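Local coordinates for protein bifunctional cytochrome P450/NADPH--P450 reductase (Deinococcus aerius, PDB 7F3H) that hydroxylates organic substrates at a haem iron, probably with electrons that its fused reductase domain takes from NADPH, at residues A[86-91]-A[254-259]; A[80-85]-A[182-187]; A[70-75]-A[338-343]; A[103-108]-A[245-250]. All coordinates share one frame; numbering follows the deposited sequence.

Contact 1: residues A[86-91]-A[254-259]; sequences GGDGLF and DENIRY. With HEM (protoporphyrin IX containing Fe), chain E.
Gly-87 and Asp-88 meet Tyr-259 and Asn-256 in a buried loop-to-helix contact, where the loop after helix 80-86 settles on the first turns of helix 254-285. The evidence begins with a CH-pi contact: Gly-87 CA sits 3.5 Å from the centroid of the Tyr-259 ring and only 6° off its normal. A CB on Gly-87 would collide with that ring, and the residue's positive phi also suits glycine. Gly-86 O, 3.6 Å from Tyr-259 CB, receives Gly-89 N and closes a type II' turn.

Beside the ring, the Asn-256 ND2 group serves Asp-88 twice. It donates to Asp-88 O at 3.1 Å, arriving well above the carbonyl plane, and makes a weak bond to Asp-88 OD1. The torsion that sets Asn-256 CG opposite its backbone N (chi1 -168°) brings the amide to the loop, while OD1 of Asn-256 takes Gln-260 NE2. An alanine in place of Tyr-259 would probably open a gap under Gly-87 and leave the turn freer to shift. Onward, Leu-90 and Phe-91 line the haem pocket. This is consistent with the cytochrome P450 fold, where the B'-C loop rests on the start of the long central helix and continues to the haem.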
# COMPACT_ATOMS: atom_id res chain seq x y z
N GLY A 86 0.81 1.72 15.66
CA GLY A 86 0.51 2.99 15.01
C GLY A 86 0.11 4.15 15.91
O GLY A 86 0.23 5.31 15.51
N GLY A 87 -0.42 3.82 17.10
CA GLY A 87 -0.91 4.78 18.06
C GLY A 87 -2.03 5.60 17.48
O GLY A 87 -2.87 5.13 16.70
N ASP A 88 -2.03 6.89 17.80
CA ASP A 88 -2.99 7.79 17.19
C ASP A 88 -2.35 8.56 16.04
O ASP A 88 -2.60 9.74 15.84
CB ASP A 88 -3.63 8.71 18.23
CG ASP A 88 -2.63 9.56 18.98
OD1 ASP A 88 -1.42 9.56 18.65
OD2 ASP A 88 -3.08 10.23 19.94
N GLY A 89 -1.45 7.90 15.32
CA GLY A 89 -1.06 8.35 14.01
C GLY A 89 -2.23 8.29 13.05
O GLY A 89 -3.33 7.82 13.38
N LEU A 90 -1.99 8.82 11.83
CA LEU A 90 -3.06 9.02 10.85
C LEU A 90 -3.76 7.73 10.45
O LEU A 90 -4.94 7.75 10.10
CB LEU A 90 -2.49 9.68 9.61
CG LEU A 90 -2.16 11.15 9.81
CD1 LEU A 90 -1.58 11.72 8.53
CD2 LEU A 90 -3.42 11.85 10.23
N PHE A 91 -3.04 6.59 10.45
CA PHE A 91 -3.62 5.38 9.89
C PHE A 91 -4.50 4.68 10.91
O PHE A 91 -5.51 4.07 10.54
CB PHE A 91 -2.53 4.43 9.40
CG PHE A 91 -3.03 3.21 8.66
CD1 PHE A 91 -3.34 3.26 7.30
CD2 PHE A 91 -3.15 1.98 9.31
CE1 PHE A 91 -3.77 2.12 6.61
CE2 PHE A 91 -3.58 0.84 8.63
CZ PHE A 91 -3.90 0.91 7.28
N ASP A 254 5.49 15.08 20.99
CA ASP A 254 6.61 14.20 20.62
C ASP A 254 6.13 12.76 20.47
O ASP A 254 6.53 12.06 19.53
CB ASP A 254 7.73 14.30 21.67
CG ASP A 254 8.59 15.59 21.55
OD1 ASP A 254 8.60 16.30 20.50
OD2 ASP A 254 9.30 15.87 22.53
N GLU A 255 5.22 12.32 21.36
CA GLU A 255 4.65 10.99 21.24
C GLU A 255 3.98 10.83 19.88
O GLU A 255 4.25 9.86 19.15
CB GLU A 255 3.58 10.78 22.32
CG GLU A 255 3.26 9.34 22.57
CD GLU A 255 1.97 9.14 23.32
OE1 GLU A 255 1.15 10.05 23.31
OE2 GLU A 255 1.79 8.08 23.97
N ASN A 256 3.16 11.80 19.50
CA ASN A 256 2.44 11.67 18.25
C ASN A 256 3.36 11.76 17.04
O ASN A 256 3.09 11.12 16.01
CB ASN A 256 1.32 12.71 18.16
CG ASN A 256 0.36 12.42 17.02
OD1 ASN A 256 0.55 12.90 15.88
ND2 ASN A 256 -0.66 11.60 17.31
N ILE A 257 4.42 12.57 17.09
CA ILE A 257 5.41 12.57 16.01
C ILE A 257 6.02 11.18 15.83
O ILE A 257 6.21 10.70 14.70
CB ILE A 257 6.51 13.61 16.27
CG1 ILE A 257 5.93 15.02 16.18
CG2 ILE A 257 7.65 13.41 15.30
CD1 ILE A 257 6.87 16.10 16.69
N ARG A 258 6.39 10.53 16.94
CA ARG A 258 6.95 9.19 16.79
C ARG A 258 5.91 8.27 16.17
O ARG A 258 6.24 7.46 15.28
CB ARG A 258 7.47 8.63 18.13
CG ARG A 258 7.16 7.16 18.27
CD ARG A 258 7.79 6.51 19.46
NE ARG A 258 7.17 6.82 20.75
CZ ARG A 258 6.06 6.25 21.21
NH1 ARG A 258 5.42 5.37 20.48
NH2 ARG A 258 5.56 6.57 22.41
N TYR A 259 4.65 8.39 16.62
CA TYR A 259 3.56 7.61 16.05
C TYR A 259 3.45 7.83 14.54
O TYR A 259 3.30 6.87 13.77
CB TYR A 259 2.26 7.98 16.74
CG TYR A 259 2.07 7.26 18.04
CD1 TYR A 259 2.61 5.99 18.25
CD2 TYR A 259 1.33 7.83 19.07
CE1 TYR A 259 2.43 5.33 19.45
CE2 TYR A 259 1.14 7.16 20.28
CZ TYR A 259 1.69 5.92 20.45
OH TYR A 259 1.49 5.28 21.64
CHA HEM E . -3.98 5.32 3.93
CHB HEM E . 0.70 6.63 4.15
CHC HEM E . 1.57 4.13 0.07
CHD HEM E . -3.02 2.59 0.02
C1A HEM E . -2.80 5.89 4.34
C2A HEM E . -2.61 6.67 5.54
C3A HEM E . -1.34 7.07 5.61
C4A HEM E . -0.64 6.49 4.47
CMA HEM E . -0.70 7.94 6.72
CAA HEM E . -3.76 7.04 6.50
CBA HEM E . -4.29 8.41 6.06
CGA HEM E . -5.39 8.93 6.99
O1A HEM E . -5.28 10.14 7.35
O2A HEM E . -6.29 8.19 7.48
C1B HEM E . 1.34 6.12 3.05
C2B HEM E . 2.74 6.33 2.69
C3B HEM E . 2.95 5.67 1.53
C4B HEM E . 1.73 4.97 1.18
CMB HEM E . 3.71 7.23 3.47
CAB HEM E . 4.24 5.47 0.71
CBB HEM E . 5.46 5.86 1.09
C1C HEM E . 0.41 3.48 -0.31
C2C HEM E . 0.21 2.65 -1.51
C3C HEM E . -1.07 2.24 -1.45
C4C HEM E . -1.71 2.80 -0.30
CMC HEM E . 1.29 2.30 -2.57
CAC HEM E . -1.90 1.37 -2.39
CBC HEM E . -1.40 0.88 -3.52
C1D HEM E . -3.68 3.18 1.07
C2D HEM E . -5.07 2.96 1.45
C3D HEM E . -5.31 3.72 2.52
C4D HEM E . -4.11 4.44 2.88
CMD HEM E . -6.10 2.03 0.75
CAD HEM E . -6.65 3.78 3.24
CBD HEM E . -6.56 2.66 4.24
CGD HEM E . -7.85 2.48 4.96
O1D HEM E . -7.77 1.84 6.04
O2D HEM E . -8.93 2.95 4.47
NA HEM E . -1.57 5.78 3.73
NB HEM E . 0.76 5.30 2.11
NC HEM E . -0.78 3.53 0.40
ND HEM E . -3.13 4.09 1.96
FE HEM E . -1.26 4.75 1.98

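Contact 2: residues A[80-85]-A[182-187]. With SO4 (sulfate ion), chain G.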
# COMPACT_ATOMS: atom_id res chain seq x y z
N THR A 80 -7.50 -2.29 15.56
CA THR A 80 -7.08 -2.21 16.96
C THR A 80 -5.69 -2.80 17.19
O THR A 80 -4.86 -2.21 17.88
CB THR A 80 -8.10 -2.89 17.86
OG1 THR A 80 -9.38 -2.26 17.69
CG2 THR A 80 -7.64 -2.78 19.30
N ASN A 81 -5.41 -3.98 16.63
CA ASN A 81 -4.09 -4.56 16.84
C ASN A 81 -3.00 -3.75 16.13
O ASN A 81 -1.93 -3.52 16.71
CB ASN A 81 -4.08 -6.02 16.40
CG ASN A 81 -5.03 -6.87 17.23
OD1 ASN A 81 -5.35 -6.53 18.37
ND2 ASN A 81 -5.48 -7.98 16.66
N ILE A 82 -3.23 -3.30 14.88
CA ILE A 82 -2.21 -2.51 14.18
C ILE A 82 -1.96 -1.21 14.94
O ILE A 82 -0.86 -0.63 14.87
CB ILE A 82 -2.58 -2.25 12.69
CG1 ILE A 82 -1.44 -1.55 11.95
CG2 ILE A 82 -3.80 -1.36 12.52
CD1 ILE A 82 -0.17 -2.40 11.87
N ARG A 83 -2.96 -0.74 15.69
CA ARG A 83 -2.75 0.44 16.52
C ARG A 83 -1.69 0.23 17.60
O ARG A 83 -1.09 1.21 18.05
CB ARG A 83 -4.07 0.89 17.17
CG ARG A 83 -3.94 2.26 17.89
CD ARG A 83 -5.27 2.87 18.25
NE ARG A 83 -5.10 4.05 19.09
CZ ARG A 83 -5.79 5.18 18.94
NH1 ARG A 83 -6.71 5.29 17.97
NH2 ARG A 83 -5.58 6.20 19.76
N ASN A 84 -1.43 -1.03 18.01
CA ASN A 84 -0.38 -1.30 19.00
C ASN A 84 0.92 -0.63 18.63
O ASN A 84 1.68 -0.21 19.51
CB ASN A 84 -0.09 -2.80 19.12
CG ASN A 84 -1.19 -3.56 19.77
OD1 ASN A 84 -1.98 -3.02 20.54
ND2 ASN A 84 -1.25 -4.86 19.48
N LEU A 85 1.17 -0.47 17.34
CA LEU A 85 2.34 0.25 16.90
C LEU A 85 2.05 1.50 16.09
O LEU A 85 2.93 2.36 15.99
CB LEU A 85 3.30 -0.75 16.21
CG LEU A 85 3.11 -1.64 14.98
CD1 LEU A 85 4.40 -2.17 14.34
CD2 LEU A 85 2.40 -2.88 15.56
N ARG A 182 9.06 -8.36 12.44
CA ARG A 182 8.52 -9.26 13.46
C ARG A 182 7.21 -8.73 14.01
O ARG A 182 6.22 -9.48 14.13
CB ARG A 182 9.54 -9.44 14.58
CG ARG A 182 10.78 -10.24 14.25
CD ARG A 182 11.54 -10.64 15.55
NE ARG A 182 12.01 -9.47 16.28
CZ ARG A 182 13.20 -8.89 16.05
NH1 ARG A 182 14.02 -9.38 15.13
NH2 ARG A 182 13.57 -7.82 16.75
N ALA A 183 7.18 -7.44 14.41
CA ALA A 183 5.98 -6.86 15.01
C ALA A 183 4.81 -6.88 14.04
O ALA A 183 3.67 -7.17 14.43
CB ALA A 183 6.24 -5.44 15.53
N MET A 184 5.05 -6.51 12.77
CA MET A 184 4.00 -6.55 11.74
C MET A 184 3.42 -7.96 11.59
O MET A 184 2.19 -8.16 11.61
CB MET A 184 4.55 -6.04 10.42
CG MET A 184 4.77 -4.52 10.41
SD MET A 184 3.19 -3.66 10.48
CE MET A 184 2.89 -3.46 8.71
N HIS A 185 4.30 -8.95 11.43
CA HIS A 185 3.83 -10.32 11.33
C HIS A 185 3.00 -10.72 12.55
O HIS A 185 1.90 -11.30 12.42
CB HIS A 185 5.02 -11.26 11.17
CG HIS A 185 4.64 -12.70 11.10
ND1 HIS A 185 4.11 -13.28 9.96
CD2 HIS A 185 4.64 -13.67 12.05
CE1 HIS A 185 3.85 -14.55 10.20
NE2 HIS A 185 4.16 -14.81 11.46
N HIS A 186 3.50 -10.42 13.75
CA HIS A 186 2.77 -10.81 14.96
C HIS A 186 1.44 -10.08 15.07
O HIS A 186 0.45 -10.65 15.55
CB HIS A 186 3.64 -10.55 16.19
CG HIS A 186 3.14 -11.23 17.42
ND1 HIS A 186 2.47 -10.56 18.42
CD2 HIS A 186 3.14 -12.54 17.77
CE1 HIS A 186 2.13 -11.42 19.36
NE2 HIS A 186 2.53 -12.63 18.99
N THR A 187 1.39 -8.83 14.59
CA THR A 187 0.15 -8.07 14.62
C THR A 187 -0.92 -8.76 13.79
O THR A 187 -2.07 -8.88 14.23
CB THR A 187 0.39 -6.65 14.10
OG1 THR A 187 1.07 -5.86 15.09
CG2 THR A 187 -0.91 -5.98 13.69
S SO4 G . -2.87 5.52 22.37
O1 SO4 G . -1.83 5.42 23.42
O2 SO4 G . -2.77 4.38 21.41
O3 SO4 G . -4.19 5.49 23.03
O4 SO4 G . -2.73 6.83 21.69
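Leu-85, Ile-82 and Asn-81 pack against Ala-183, Met-184 and Thr-187 in an antiparallel helix pair of the P450 fold, consistent with the B' and F helices. The axes of the two short segments approach to 9.6 Å with their directions 162° apart, and no hydrogen bond crosses between them. Leu-85 has its CG set between its own N and carbonyl carbon (chi1 61°), which spreads the two methyls over the partner helix: CD1 rests on Ala-183 CB at 3.9 Å, and CD2 reaches Thr-187 OG1 at 3.3 Å. Ile-82 CD1 lies 3.8 Å from Met-184 SD, across a methionine chain bent at its second and third torsions. The methyl CG2 of Thr-187 fits against the backbone of 81-82, 3.7 Å from Ile-82 N.

In the next shell, Ile-266 of helix 254-285 touches Ile-82, Leu-85 and Met-184. Asn-81 ND2 bonds to Asn-191, while Arg-83, pointing away, pairs with Glu-97 and weakly with a sulfate ion probably from the crystallisation liquor. Thr-187 OG1 pairs with Tyr-208 OH and also donates to Ala-183 O at 3.0 Å, from the opposite face of that carbonyl to Thr-187 N.

Contact 3: residues A[70-75]-A[338-343]; sequences RFQKRV and TALQDE. With HEM (protoporphyrin IX containing Fe), chain E.
Phe-71 and Gln-72 pair with Ala-339 and Thr-338 as two short antiparallel strands at one edge of the mixed sheet. Phe-71 with Ala-339 is the non-hydrogen-bonded pair, its CA atoms 4.5 Å apart; Gln-72 with Thr-338 is the hydrogen-bonded one, with Gln-72 N giving to Thr-338 O at 2.9 Å and Thr-338 N to Gln-72 O at 2.7 Å. A CA-H...O contact from Phe-71 CA to Thr-338 O lies between the strands. Past Ala-339, Leu-340 N donates almost straight to Arg-70 O (173°).

On the face of Phe-71 and Ala-339, the phenyl ring reaches along the partner chain: CD2 meets Ala-339 CB, and CZ is 3.6 Å from Glu-343 CB. Beside it, Arg-70 grips Glu-343 side-on. NE at 2.7 Å and NH2 at 2.9 Å both go to Glu-343 OE1, which lies in the guanidinium plane; the two nitrogens come to OE1 from one face of the carboxylate, the planes being 54° apart. Arg-70 NH1 also bridges to Glu-64. On the face of Gln-72 and Thr-338, the two methyls of Leu-340 divide: CD1 lies along Gln-72, whose NE2 is held by Glu-68 O, and CD2 is 3.5 Å from Arg-74 NH2. A water joins Arg-74 N to Thr-338 OG1.

From this edge Lys-73 extends fully toward the haem, where its NZ donates to propionate O1D at 3.2 Å. The chemistry therefore implies two linked tasks: the pairing fixes the strand backbone, and the lysine's positive charge is likely to offset the propionate.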
# COMPACT_ATOMS: atom_id res chain seq x y z
N ARG A 70 -22.61 8.66 5.57
CA ARG A 70 -23.32 7.41 5.84
C ARG A 70 -22.42 6.30 6.36
O ARG A 70 -22.85 5.48 7.18
CB ARG A 70 -24.03 6.95 4.57
CG ARG A 70 -24.91 8.04 4.01
CD ARG A 70 -25.49 7.67 2.65
NE ARG A 70 -26.37 6.51 2.74
CZ ARG A 70 -26.83 5.84 1.69
NH1 ARG A 70 -26.50 6.22 0.46
NH2 ARG A 70 -27.60 4.77 1.88
N PHE A 71 -21.19 6.21 5.87
CA PHE A 71 -20.26 5.21 6.34
C PHE A 71 -18.91 5.88 6.53
O PHE A 71 -18.57 6.81 5.81
CB PHE A 71 -20.15 4.05 5.36
CG PHE A 71 -21.48 3.49 4.94
CD1 PHE A 71 -22.22 4.09 3.93
CD2 PHE A 71 -21.98 2.35 5.55
CE1 PHE A 71 -23.44 3.58 3.53
CE2 PHE A 71 -23.20 1.82 5.15
CZ PHE A 71 -23.93 2.43 4.13
N GLN A 72 -18.16 5.43 7.54
CA GLN A 72 -16.82 5.95 7.76
C GLN A 72 -15.91 4.84 8.25
O GLN A 72 -16.36 3.86 8.85
CB GLN A 72 -16.79 7.10 8.78
CG GLN A 72 -17.40 8.37 8.26
CD GLN A 72 -17.23 9.57 9.16
OE1 GLN A 72 -16.45 9.58 10.13
NE2 GLN A 72 -17.98 10.62 8.83
N LYS A 73 -14.60 5.04 7.99
CA LYS A 73 -13.55 4.21 8.57
C LYS A 73 -13.57 4.34 10.08
O LYS A 73 -13.63 5.44 10.65
CB LYS A 73 -12.18 4.60 8.06
CG LYS A 73 -11.07 3.91 8.84
CD LYS A 73 -9.71 4.16 8.22
CE LYS A 73 -8.55 3.83 9.18
NZ LYS A 73 -7.27 3.86 8.42
N ARG A 74 -13.55 3.20 10.75
CA ARG A 74 -13.58 3.16 12.20
C ARG A 74 -12.57 2.11 12.70
O ARG A 74 -12.54 0.97 12.20
CB ARG A 74 -15.00 2.89 12.64
CG ARG A 74 -16.01 4.07 12.67
CD ARG A 74 -15.75 5.03 13.78
NE ARG A 74 -16.80 6.01 13.68
CZ ARG A 74 -16.61 7.22 13.19
NH1 ARG A 74 -15.39 7.54 12.76
NH2 ARG A 74 -17.62 8.07 13.12
N VAL A 75 -11.76 2.51 13.69
CA VAL A 75 -10.63 1.76 14.23
C VAL A 75 -11.06 0.52 15.02
O VAL A 75 -10.18 -0.25 15.43
CB VAL A 75 -9.79 2.77 15.08
CG1 VAL A 75 -8.67 2.12 15.92
CG2 VAL A 75 -9.24 3.86 14.19
N THR A 338 -17.63 1.60 8.15
CA THR A 338 -18.61 1.29 9.17
C THR A 338 -19.83 2.20 9.06
O THR A 338 -19.71 3.42 8.84
CB THR A 338 -17.99 1.42 10.55
OG1 THR A 338 -16.71 0.77 10.55
CG2 THR A 338 -18.91 0.78 11.58
N ALA A 339 -21.01 1.59 9.19
CA ALA A 339 -22.27 2.31 9.11
C ALA A 339 -22.44 3.20 10.33
O ALA A 339 -22.42 2.71 11.46
CB ALA A 339 -23.42 1.31 9.00
N LEU A 340 -22.63 4.52 10.09
CA LEU A 340 -22.84 5.48 11.18
C LEU A 340 -24.22 5.30 11.80
O LEU A 340 -24.39 5.43 13.01
CB LEU A 340 -22.67 6.91 10.67
CG LEU A 340 -21.29 7.24 10.06
CD1 LEU A 340 -21.16 8.72 9.59
CD2 LEU A 340 -20.10 6.87 11.01
N GLN A 341 -25.22 5.08 10.97
CA GLN A 341 -26.60 4.85 11.37
C GLN A 341 -27.08 3.61 10.63
O GLN A 341 -26.38 3.06 9.78
CB GLN A 341 -27.49 6.05 11.02
CG GLN A 341 -27.19 7.28 11.83
CD GLN A 341 -27.24 7.02 13.34
OE1 GLN A 341 -26.40 7.53 14.10
NE2 GLN A 341 -28.23 6.22 13.79
N ASP A 342 -28.26 3.13 10.99
CA ASP A 342 -28.93 2.17 10.11
C ASP A 342 -29.05 2.77 8.72
O ASP A 342 -29.54 3.88 8.55
CB ASP A 342 -30.30 1.81 10.68
CG ASP A 342 -30.18 1.02 11.97
OD1 ASP A 342 -29.06 0.56 12.29
OD2 ASP A 342 -31.20 0.84 12.67
N GLU A 343 -28.61 2.01 7.71
CA GLU A 343 -28.56 2.48 6.33
C GLU A 343 -29.21 1.44 5.43
O GLU A 343 -29.33 0.26 5.77
CB GLU A 343 -27.12 2.70 5.84
CG GLU A 343 -26.46 3.94 6.38
CD GLU A 343 -27.01 5.22 5.82
OE1 GLU A 343 -27.63 5.22 4.73
OE2 GLU A 343 -26.83 6.25 6.49
CHA HEM E . -3.98 5.32 3.93
CHB HEM E . 0.70 6.63 4.15
CHC HEM E . 1.57 4.13 0.07
CHD HEM E . -3.02 2.59 0.02
C1A HEM E . -2.80 5.89 4.34
C2A HEM E . -2.61 6.67 5.54
C3A HEM E . -1.34 7.07 5.61
C4A HEM E . -0.64 6.49 4.47
CMA HEM E . -0.70 7.94 6.72
CAA HEM E . -3.76 7.04 6.50
CBA HEM E . -4.29 8.41 6.06
CGA HEM E . -5.39 8.93 6.99
O1A HEM E . -5.28 10.14 7.35
O2A HEM E . -6.29 8.19 7.48
C1B HEM E . 1.34 6.12 3.05
C2B HEM E . 2.74 6.33 2.69
C3B HEM E . 2.95 5.67 1.53
C4B HEM E . 1.73 4.97 1.18
CMB HEM E . 3.71 7.23 3.47
CAB HEM E . 4.24 5.47 0.71
CBB HEM E . 5.46 5.86 1.09
C1C HEM E . 0.41 3.48 -0.31
C2C HEM E . 0.21 2.65 -1.51
C3C HEM E . -1.07 2.24 -1.45
C4C HEM E . -1.71 2.80 -0.30
CMC HEM E . 1.29 2.30 -2.57
CAC HEM E . -1.90 1.37 -2.39
CBC HEM E . -1.40 0.88 -3.52
C1D HEM E . -3.68 3.18 1.07
C2D HEM E . -5.07 2.96 1.45
C3D HEM E . -5.31 3.72 2.52
C4D HEM E . -4.11 4.44 2.88
CMD HEM E . -6.10 2.03 0.75
CAD HEM E . -6.65 3.78 3.24
CBD HEM E . -6.56 2.66 4.24
CGD HEM E . -7.85 2.48 4.96
O1D HEM E . -7.77 1.84 6.04
O2D HEM E . -8.93 2.95 4.47
NA HEM E . -1.57 5.78 3.73
NB HEM E . 0.76 5.30 2.11
NC HEM E . -0.78 3.53 0.40
ND HEM E . -3.13 4.09 1.96
FE HEM E . -1.26 4.75 1.98
O HOH W 1 -14.17 0.91 9.27

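Contact 4: residues A[103-108]-A[245-250]; sequences AHRILL and DPETGE
Ile-106, near the end of helix 98-107, lies closest to Asp-245 of the loop before helix 254-285, their CA atoms 5.5 Å apart, and the loop curls so that Asp-245 N bonds to Glu-250 O and Gly-249 N to Asp-245 O.

The main link is a salt-bridge network tying helix 98-107, probably the P450 C helix, to the loop leading into the long helix 254-285. Arg-105 grips the Asp-245 carboxylate side-on, one nitrogen to each oxygen: NE reaches OD1 at 2.7 Å and NH2 reaches OD2 at 2.6 Å. Both bonds are nearly straight (170° and 169°), both come to the syn side, and the acceptors lie within 5° of the guanidinium plane. The bend at the third torsion of Arg-105 turns the guanidinium edge to the acid. Glu-247 instead lays its carboxylate over one guanidinium face; Glu-247 OE1 is 3.4 Å from Arg-105 NH1, with no N-H aimed at it. Thr-248 OG1 donates to Asp-245 OD2 at 3.1 Å. It arrives from the face opposite Arg-105 NH2, and Glu-247 N bonds weakly to OD1.

Beneath this polar layer, Ile-106 CD1 rests 3.7 Å from Asp-245 N; the Ile-106 side chain also touches Leu-239 and Leu-252. A methionine in place of Arg-105 would probably leave the carboxylates of Asp-245 and Glu-247 without the positive charge they share. One arginine between two acids probably leaves the network with a net negative charge. The two straight in-plane bonds make Asp-245 the directional partner, while the stacked Glu-247 contributes charge attraction.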
# COMPACT_ATOMS: atom_id res chain seq x y z
N ALA A 103 -2.63 16.19 12.82
CA ALA A 103 -1.64 15.59 11.92
C ALA A 103 -2.07 15.74 10.47
O ALA A 103 -1.26 16.12 9.62
CB ALA A 103 -1.44 14.12 12.26
N HIS A 104 -3.34 15.47 10.17
CA HIS A 104 -3.83 15.56 8.80
C HIS A 104 -3.55 16.94 8.23
O HIS A 104 -2.90 17.08 7.18
CB HIS A 104 -5.33 15.23 8.79
CG HIS A 104 -5.98 15.38 7.45
ND1 HIS A 104 -5.64 14.60 6.36
CD2 HIS A 104 -6.94 16.23 7.01
CE1 HIS A 104 -6.37 14.96 5.32
NE2 HIS A 104 -7.16 15.95 5.69
N ARG A 105 -4.01 17.99 8.93
CA ARG A 105 -3.84 19.34 8.39
C ARG A 105 -2.37 19.74 8.35
O ARG A 105 -1.96 20.47 7.44
CB ARG A 105 -4.67 20.32 9.20
CG ARG A 105 -6.17 20.08 9.04
CD ARG A 105 -6.93 21.12 9.82
NE ARG A 105 -6.72 21.05 11.27
CZ ARG A 105 -7.49 20.35 12.10
NH1 ARG A 105 -8.51 19.64 11.62
NH2 ARG A 105 -7.24 20.36 13.41
N ILE A 106 -1.55 19.29 9.31
CA ILE A 106 -0.13 19.61 9.27
C ILE A 106 0.56 18.91 8.09
O ILE A 106 1.35 19.52 7.35
CB ILE A 106 0.55 19.26 10.61
CG1 ILE A 106 0.08 20.23 11.71
CG2 ILE A 106 2.08 19.28 10.46
CD1 ILE A 106 0.76 20.03 13.05
N LEU A 107 0.28 17.63 7.89
CA LEU A 107 1.07 16.81 6.97
C LEU A 107 0.63 16.90 5.51
O LEU A 107 1.51 16.78 4.64
CB LEU A 107 1.07 15.34 7.43
CG LEU A 107 1.93 15.04 8.67
CD1 LEU A 107 1.74 13.61 9.15
CD2 LEU A 107 3.42 15.37 8.47
N LEU A 108 -0.67 17.14 5.19
CA LEU A 108 -1.09 17.28 3.78
C LEU A 108 -0.19 18.14 2.92
O LEU A 108 0.14 17.71 1.80
CB LEU A 108 -2.51 17.85 3.58
CG LEU A 108 -3.73 16.95 3.57
CD1 LEU A 108 -5.02 17.75 3.50
CD2 LEU A 108 -3.56 16.13 2.26
N ASP A 245 -0.71 23.44 13.57
CA ASP A 245 -2.01 23.25 12.96
C ASP A 245 -2.70 24.60 12.74
O ASP A 245 -3.00 25.31 13.71
CB ASP A 245 -2.87 22.34 13.84
CG ASP A 245 -4.27 22.16 13.29
OD1 ASP A 245 -4.48 22.32 12.08
OD2 ASP A 245 -5.19 21.88 14.09
N PRO A 246 -2.95 25.00 11.48
CA PRO A 246 -3.54 26.33 11.23
C PRO A 246 -4.91 26.53 11.87
O PRO A 246 -5.43 27.65 11.90
CB PRO A 246 -3.63 26.40 9.70
CG PRO A 246 -3.52 25.01 9.23
CD PRO A 246 -2.71 24.25 10.23
N GLU A 247 -5.46 25.49 12.49
CA GLU A 247 -6.77 25.57 13.10
C GLU A 247 -6.70 25.78 14.61
O GLU A 247 -7.37 26.67 15.14
CB GLU A 247 -7.57 24.30 12.78
CG GLU A 247 -9.07 24.48 12.82
CD GLU A 247 -9.81 23.15 12.69
OE1 GLU A 247 -10.01 22.68 11.54
OE2 GLU A 247 -10.18 22.59 13.74
N THR A 248 -5.91 24.97 15.33
CA THR A 248 -5.83 25.05 16.78
C THR A 248 -4.58 25.78 17.23
O THR A 248 -4.45 26.06 18.43
CB THR A 248 -5.86 23.65 17.43
OG1 THR A 248 -4.74 22.88 17.00
CG2 THR A 248 -7.13 22.90 17.06
N GLY A 249 -3.65 26.05 16.33
CA GLY A 249 -2.45 26.76 16.72
C GLY A 249 -1.43 25.90 17.42
O GLY A 249 -0.41 26.42 17.89
N GLU A 250 -1.66 24.58 17.48
CA GLU A 250 -0.86 23.64 18.25
C GLU A 250 0.13 22.88 17.38
O GLU A 250 -0.13 22.61 16.20
CB GLU A 250 -1.79 22.65 18.95
CG GLU A 250 -2.74 23.31 19.96
CD GLU A 250 -3.70 22.33 20.62
OE1 GLU A 250 -3.28 21.19 20.93
OE2 GLU A 250 -4.87 22.70 20.84

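Each of the four contacts takes its first segment from one run of chain, residues 70-108. Segments 70-75, 80-85, 86-91 and 103-108 follow in that order, with partners far downstream at 338-343, 182-187, 254-259 and 245-250. Contacts 1, 2 and 4 are therefore nested within the loop closed by contact 3, and contact 4 also within that of contact 1, while contact 2 crosses contacts 1 and 4. The centres of contacts 1 and 2, and of 1 and 4, are 14 Å apart, and each pair touches. Contact 3, 24 Å from contact 1 between centres, meets it where Lys-73 NZ approaches Phe-91 O. Contacts 1 and 3 reach the haem itself; contacts 2 and 4 tie helices 80-86 and 98-107 to the rest of the fold.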